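Local coordinates for CRISPR-associated protein, Cse1 family (Acidimicrobium ferrooxidans, PDB 4H3T), which probably serves as the large Cse1 subunit of a type I-E CRISPR Cascade complex, which recognises foreign DNA guided by crRNA, at residues A75-S87 with L210-Q222. The protein carries 1 engineered substitution. Sequence-based numbering, arbitrary orientation.
Sequences AEWGRLWEADRFS and LRETLLLNLVPWQ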
loop_
_atom_site.group_PDB
_atom_site.type_symbol
_atom_site.label_atom_id
_atom_site.label_comp_id
_atom_site.label_asym_id
_atom_site.label_seq_id
_atom_site.Cartn_x
_atom_site.Cartn_y
_atom_site.Cartn_z
ATOM N N ALA A 75 -6.543 -24.576 -13.236
ATOM C CA ALA A 75 -6.030 -25.087 -14.509
ATOM C C ALA A 75 -5.787 -23.943 -15.461
ATOM O O ALA A 75 -4.725 -23.901 -16.071
ATOM C CB ALA A 75 -6.981 -26.128 -15.157
ATOM N N GLU A 76 -6.733 -22.983 -15.573
ATOM C CA GLU A 76 -6.505 -21.835 -16.451
ATOM C C GLU A 76 -5.327 -21.019 -15.938
ATOM O O GLU A 76 -4.507 -20.565 -16.740
ATOM C CB GLU A 76 -7.760 -20.945 -16.602
ATOM C CG GLU A 76 -8.839 -21.573 -17.471
ATOM C CD GLU A 76 -10.073 -20.725 -17.727
ATOM O OE1 GLU A 76 -10.078 -19.520 -17.376
ATOM O OE2 GLU A 76 -11.057 -21.285 -18.262
ATOM N N TRP A 77 -5.230 -20.808 -14.614
ATOM C CA TRP A 77 -4.113 -20.007 -14.088
ATOM C C TRP A 77 -2.770 -20.674 -14.451
ATOM O O TRP A 77 -1.859 -20.020 -14.894
ATOM C CB TRP A 77 -4.231 -19.850 -12.558
ATOM C CG TRP A 77 -3.279 -18.862 -11.980
ATOM C CD1 TRP A 77 -3.495 -17.530 -11.764
ATOM C CD2 TRP A 77 -1.952 -19.129 -11.521
ATOM N NE1 TRP A 77 -2.343 -16.924 -11.346
ATOM C CE2 TRP A 77 -1.365 -17.884 -11.200
ATOM C CE3 TRP A 77 -1.141 -20.260 -11.526
ATOM C CZ2 TRP A 77 -0.039 -17.786 -10.732
ATOM C CZ3 TRP A 77 0.154 -20.159 -11.065
ATOM C CH2 TRP A 77 0.709 -18.933 -10.727
ATOM N N GLY A 78 -2.703 -21.961 -14.221
ATOM C CA GLY A 78 -1.571 -22.822 -14.534
ATOM C C GLY A 78 -1.126 -22.720 -15.988
ATOM O O GLY A 78 0.063 -22.562 -16.253
ATOM N N ARG A 79 -2.060 -22.730 -16.940
ATOM C CA ARG A 79 -1.664 -22.587 -18.355
ATOM C C ARG A 79 -1.122 -21.172 -18.643
ATOM O O ARG A 79 -0.239 -21.009 -19.470
ATOM C CB ARG A 79 -2.823 -22.925 -19.326
ATOM C CG ARG A 79 -3.163 -24.438 -19.385
ATOM C CD ARG A 79 -4.205 -24.724 -20.478
ATOM N NE ARG A 79 -5.558 -24.410 -20.013
ATOM C CZ ARG A 79 -6.328 -25.214 -19.275
ATOM N NH1 ARG A 79 -5.899 -26.420 -18.920
ATOM N NH2 ARG A 79 -7.532 -24.816 -18.891
ATOM N N LEU A 80 -1.609 -20.152 -17.954
ATOM C CA LEU A 80 -1.058 -18.799 -18.129
ATOM C C LEU A 80 0.361 -18.706 -17.540
ATOM O O LEU A 80 1.265 -18.180 -18.197
ATOM C CB LEU A 80 -1.965 -17.769 -17.458
ATOM C CG LEU A 80 -3.306 -17.604 -18.117
ATOM C CD1 LEU A 80 -4.247 -16.808 -17.248
ATOM C CD2 LEU A 80 -3.188 -16.862 -19.436
ATOM N N TRP A 81 0.559 -19.249 -16.325
ATOM C CA TRP A 81 1.852 -19.223 -15.657
ATOM C C TRP A 81 2.909 -19.958 -16.496
ATOM O O TRP A 81 4.002 -19.442 -16.636
ATOM C CB TRP A 81 1.749 -19.838 -14.261
ATOM C CG TRP A 81 3.012 -19.710 -13.473
ATOM C CD1 TRP A 81 3.986 -20.658 -13.331
ATOM C CD2 TRP A 81 3.515 -18.516 -12.844
ATOM N NE1 TRP A 81 5.025 -20.155 -12.578
ATOM C CE2 TRP A 81 4.777 -18.833 -12.299
ATOM C CE3 TRP A 81 3.006 -17.219 -12.660
ATOM C CZ2 TRP A 81 5.536 -17.897 -11.585
ATOM C CZ3 TRP A 81 3.747 -16.308 -11.921
ATOM C CH2 TRP A 81 4.996 -16.652 -11.400
ATOM N N GLU A 82 2.562 -21.126 -17.079
ATOM C CA GLU A 82 3.488 -21.950 -17.876
ATOM C C GLU A 82 3.790 -21.322 -19.259
ATOM O O GLU A 82 4.809 -21.663 -19.859
ATOM C CB GLU A 82 2.917 -23.380 -18.055
ATOM C CG GLU A 82 2.768 -24.181 -16.762
ATOM C CD GLU A 82 1.764 -25.332 -16.768
ATOM O OE1 GLU A 82 1.258 -25.694 -17.859
ATOM O OE2 GLU A 82 1.457 -25.853 -15.668
ATOM N N ALA A 83 2.918 -20.441 -19.780
ATOM C CA ALA A 83 3.170 -19.752 -21.056
ATOM C C ALA A 83 4.174 -18.630 -20.804
ATOM O O ALA A 83 4.358 -18.266 -19.644
ATOM C CB ALA A 83 1.864 -19.200 -21.639
ATOM N N ASP A 84 4.817 -18.062 -21.839
ATOM C CA ASP A 84 5.852 -17.050 -21.600
ATOM C C ASP A 84 5.420 -15.613 -21.911
ATOM O O ASP A 84 6.175 -14.686 -21.623
ATOM C CB ASP A 84 7.122 -17.367 -22.382
ATOM C CG ASP A 84 7.035 -17.085 -23.849
ATOM O OD1 ASP A 84 5.949 -17.312 -24.430
ATOM O OD2 ASP A 84 8.049 -16.621 -24.421
ATOM N N ARG A 85 4.254 -15.435 -22.531
ATOM C CA ARG A 85 3.759 -14.109 -22.862
ATOM C C ARG A 85 2.238 -14.171 -23.026
ATOM O O ARG A 85 1.648 -15.262 -23.147
ATOM C CB ARG A 85 4.459 -13.588 -24.134
ATOM C CG ARG A 85 4.136 -14.400 -25.364
ATOM C CD ARG A 85 4.778 -13.933 -26.679
ATOM N NE ARG A 85 6.226 -13.720 -26.642
ATOM C CZ ARG A 85 7.158 -14.672 -26.699
ATOM N NH1 ARG A 85 8.447 -14.350 -26.675
ATOM N NH2 ARG A 85 6.811 -15.956 -26.768
ATOM N N PHE A 86 1.623 -13.011 -23.027
ATOM C CA PHE A 86 0.187 -12.892 -23.254
ATOM C C PHE A 86 -0.068 -12.884 -24.766
ATOM O O PHE A 86 0.771 -12.466 -25.555
ATOM C CB PHE A 86 -0.402 -11.626 -22.590
ATOM C CG PHE A 86 -0.390 -11.607 -21.077
ATOM C CD1 PHE A 86 -0.973 -12.633 -20.343
ATOM C CD2 PHE A 86 0.185 -10.557 -20.389
ATOM C CE1 PHE A 86 -1.030 -12.562 -18.937
ATOM C CE2 PHE A 86 0.096 -10.469 -18.999
ATOM C CZ PHE A 86 -0.502 -11.485 -18.287
ATOM N N SER A 87 -1.229 -13.383 -25.148
ATOM C CA SER A 87 -1.654 -13.471 -26.534
ATOM C C SER A 87 -1.940 -12.099 -27.120
ATOM O O SER A 87 -2.896 -11.433 -26.678
ATOM C CB SER A 87 -2.918 -14.322 -26.620
ATOM O OG SER A 87 -3.494 -14.288 -27.909
ATOM N N LEU A 210 6.536 -7.852 -14.922
ATOM C CA LEU A 210 5.159 -7.402 -14.810
ATOM C C LEU A 210 4.197 -8.513 -15.121
ATOM O O LEU A 210 3.181 -8.602 -14.490
ATOM C CB LEU A 210 4.877 -6.230 -15.748
ATOM C CG LEU A 210 3.487 -5.602 -15.633
ATOM C CD1 LEU A 210 3.189 -5.102 -14.204
ATOM C CD2 LEU A 210 3.348 -4.495 -16.603
ATOM N N ARG A 211 4.541 -9.409 -16.035
ATOM C CA ARG A 211 3.671 -10.540 -16.348
ATOM C C ARG A 211 3.521 -11.445 -15.133
ATOM O O ARG A 211 2.397 -11.830 -14.821
ATOM C CB ARG A 211 4.191 -11.325 -17.548
ATOM C CG ARG A 211 3.306 -12.467 -17.900
ATOM C CD ARG A 211 3.572 -12.956 -19.304
ATOM N NE ARG A 211 2.478 -13.834 -19.708
ATOM C CZ ARG A 211 2.338 -15.103 -19.340
ATOM N NH1 ARG A 211 3.250 -15.685 -18.567
ATOM N NH2 ARG A 211 1.279 -15.793 -19.723
ATOM N N GLU A 212 4.616 -11.723 -14.409
ATOM C CA GLU A 212 4.565 -12.495 -13.150
ATOM C C GLU A 212 3.731 -11.800 -12.101
ATOM O O GLU A 212 2.906 -12.428 -11.465
ATOM C CB GLU A 212 5.943 -12.700 -12.535
ATOM C CG GLU A 212 6.867 -13.628 -13.259
ATOM C CD GLU A 212 8.126 -13.913 -12.456
ATOM O OE1 GLU A 212 8.215 -13.495 -11.272
ATOM O OE2 GLU A 212 9.037 -14.548 -13.032
ATOM N N THR A 213 3.954 -10.488 -11.907
ATOM C CA THR A 213 3.174 -9.665 -10.971
ATOM C C THR A 213 1.696 -9.732 -11.279
ATOM O O THR A 213 0.884 -9.894 -10.381
ATOM C CB THR A 213 3.647 -8.202 -11.039
ATOM O OG1 THR A 213 5.010 -8.177 -10.617
ATOM C CG2 THR A 213 2.783 -7.239 -10.222
ATOM N N LEU A 214 1.340 -9.588 -12.543
ATOM C CA LEU A 214 -0.070 -9.658 -12.916
ATOM C C LEU A 214 -0.655 -11.038 -12.614
ATOM O O LEU A 214 -1.686 -11.109 -11.959
ATOM C CB LEU A 214 -0.260 -9.326 -14.374
ATOM C CG LEU A 214 0.014 -7.864 -14.765
ATOM C CD1 LEU A 214 -0.087 -7.735 -16.301
ATOM C CD2 LEU A 214 -0.925 -6.864 -14.062
ATOM N N LEU A 215 0.058 -12.084 -12.917
ATOM C CA LEU A 215 -0.415 -13.447 -12.612
ATOM C C LEU A 215 -0.469 -13.757 -11.101
ATOM O O LEU A 215 -1.431 -14.414 -10.670
ATOM C CB LEU A 215 0.422 -14.471 -13.339
ATOM C CG LEU A 215 0.276 -14.419 -14.904
ATOM C CD1 LEU A 215 1.142 -15.439 -15.545
ATOM C CD2 LEU A 215 -1.154 -14.661 -15.353
ATOM N N LEU A 216 0.482 -13.275 -10.297
ATOM C CA LEU A 216 0.434 -13.435 -8.820
ATOM C C LEU A 216 -0.800 -12.775 -8.241
ATOM O O LEU A 216 -1.233 -13.186 -7.162
ATOM C CB LEU A 216 1.693 -12.840 -8.160
ATOM C CG LEU A 216 2.979 -13.635 -8.534
ATOM C CD1 LEU A 216 4.263 -12.856 -8.168
ATOM C CD2 LEU A 216 2.992 -14.982 -7.850
ATOM N N ASN A 217 -1.338 -11.719 -8.918
ATOM C CA ASN A 217 -2.500 -10.963 -8.455
ATOM C C ASN A 217 -3.821 -11.402 -9.095
ATOM O O ASN A 217 -4.894 -10.957 -8.624
ATOM C CB ASN A 217 -2.289 -9.463 -8.694
ATOM C CG ASN A 217 -1.383 -8.854 -7.699
ATOM O OD1 ASN A 217 -1.838 -8.501 -6.645
ATOM N ND2 ASN A 217 -0.084 -8.805 -7.962
ATOM N N LEU A 218 -3.755 -12.216 -10.150
ATOM C CA LEU A 218 -4.933 -12.696 -10.859
ATOM C C LEU A 218 -5.435 -13.942 -10.185
ATOM O O LEU A 218 -5.425 -15.020 -10.728
ATOM C CB LEU A 218 -4.675 -12.904 -12.337
ATOM C CG LEU A 218 -4.549 -11.604 -13.144
ATOM C CD1 LEU A 218 -3.853 -11.921 -14.471
ATOM C CD2 LEU A 218 -5.877 -10.932 -13.317
ATOM N N VAL A 219 -6.020 -13.734 -9.013
ATOM C CA VAL A 219 -6.591 -14.816 -8.259
ATOM C C VAL A 219 -7.750 -15.452 -9.109
ATOM O O VAL A 219 -8.690 -14.718 -9.531
ATOM C CB VAL A 219 -7.127 -14.336 -6.880
ATOM C CG1 VAL A 219 -7.666 -15.519 -6.079
ATOM C CG2 VAL A 219 -6.069 -13.553 -6.083
ATOM N N PRO A 220 -7.751 -16.774 -9.304
ATOM C CA PRO A 220 -8.841 -17.370 -10.079
ATOM C C PRO A 220 -10.204 -17.197 -9.392
ATOM O O PRO A 220 -10.283 -17.192 -8.152
ATOM C CB PRO A 220 -8.416 -18.832 -10.199
ATOM C CG PRO A 220 -6.951 -18.771 -10.228
ATOM C CD PRO A 220 -6.684 -17.760 -9.104
ATOM N N TRP A 221 -11.277 -17.043 -10.215
ATOM C CA TRP A 221 -12.646 -16.818 -9.729
ATOM C C TRP A 221 -13.136 -17.962 -8.813
ATOM O O TRP A 221 -13.949 -17.725 -7.930
ATOM C CB TRP A 221 -13.606 -16.673 -10.912
ATOM C CG TRP A 221 -13.309 -15.523 -11.815
ATOM C CD1 TRP A 221 -12.622 -14.380 -11.517
ATOM C CD2 TRP A 221 -13.634 -15.448 -13.202
ATOM N NE1 TRP A 221 -12.524 -13.586 -12.630
ATOM C CE2 TRP A 221 -13.212 -14.179 -13.658
ATOM C CE3 TRP A 221 -14.343 -16.285 -14.080
ATOM C CZ2 TRP A 221 -13.387 -13.777 -14.971
ATOM C CZ3 TRP A 221 -14.521 -15.874 -15.388
ATOM C CH2 TRP A 221 -13.997 -14.657 -15.830
ATOM N N GLN A 222 -12.607 -19.182 -8.991
ATOM C CA GLN A 222 -12.943 -20.341 -8.166
ATOM C C GLN A 222 -12.593 -20.127 -6.683
ATOM O O GLN A 222 -13.203 -20.745 -5.833
ATOM C CB GLN A 222 -12.193 -21.565 -8.715
ATOM C CG GLN A 222 -12.569 -22.916 -8.198
ATOM C CD GLN A 222 -11.610 -24.002 -8.710
ATOM O OE1 GLN A 222 -10.479 -23.753 -9.190
ATOM N NE2 GLN A 222 -11.958 -25.235 -8.446
HETATM O O HOH W 1 -0.705 -16.286 -21.879
#
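Arg211 reaches across from its helix into the chain that follows helix 75-82 and lies over the face of Phe86. NE sits above the middle of that ring, and the cation-pi contact measures 4.5 Å from Arg211 CZ to the ring centroid. The guanidinium plane is tilted 58° from the ring, so the two do not stack flat. Arg211 NH2 donates to Leu80 O at 2.8 Å, with that oxygen at the guanidinium edge. NH1 adds a weak bond to the same carbonyl. The side chain gets this far because CG is anti to the backbone N (chi1 -179°) and the chain stays extended to NE. A water links Arg85 O to NH2, though its bond to NH2 is weak. Leu215 CD1 lies against one face of the guanidinium, and the backbone of Asp84 and Arg85 covers the opposite face.

At the other end, Trp77 NE1 donates to Leu215 O at 2.8 Å. The oxygen is in the indole plane, but the nitrogen stands above the carbonyl plane. Pro220 CG packs on Trp77 CB at 3.7 Å. Between these polar ties, Leu215 fits among Leu80, Trp81 and Phe86; its CB meets the Trp81 edge at CE3, 3.8 Å away. Leu214 CD1 touches the Phe86 edge and also packs on helix 52-68. This is an antiparallel helix pair, axes at 171°, tied by arginine and indole bonds to backbone carbonyls.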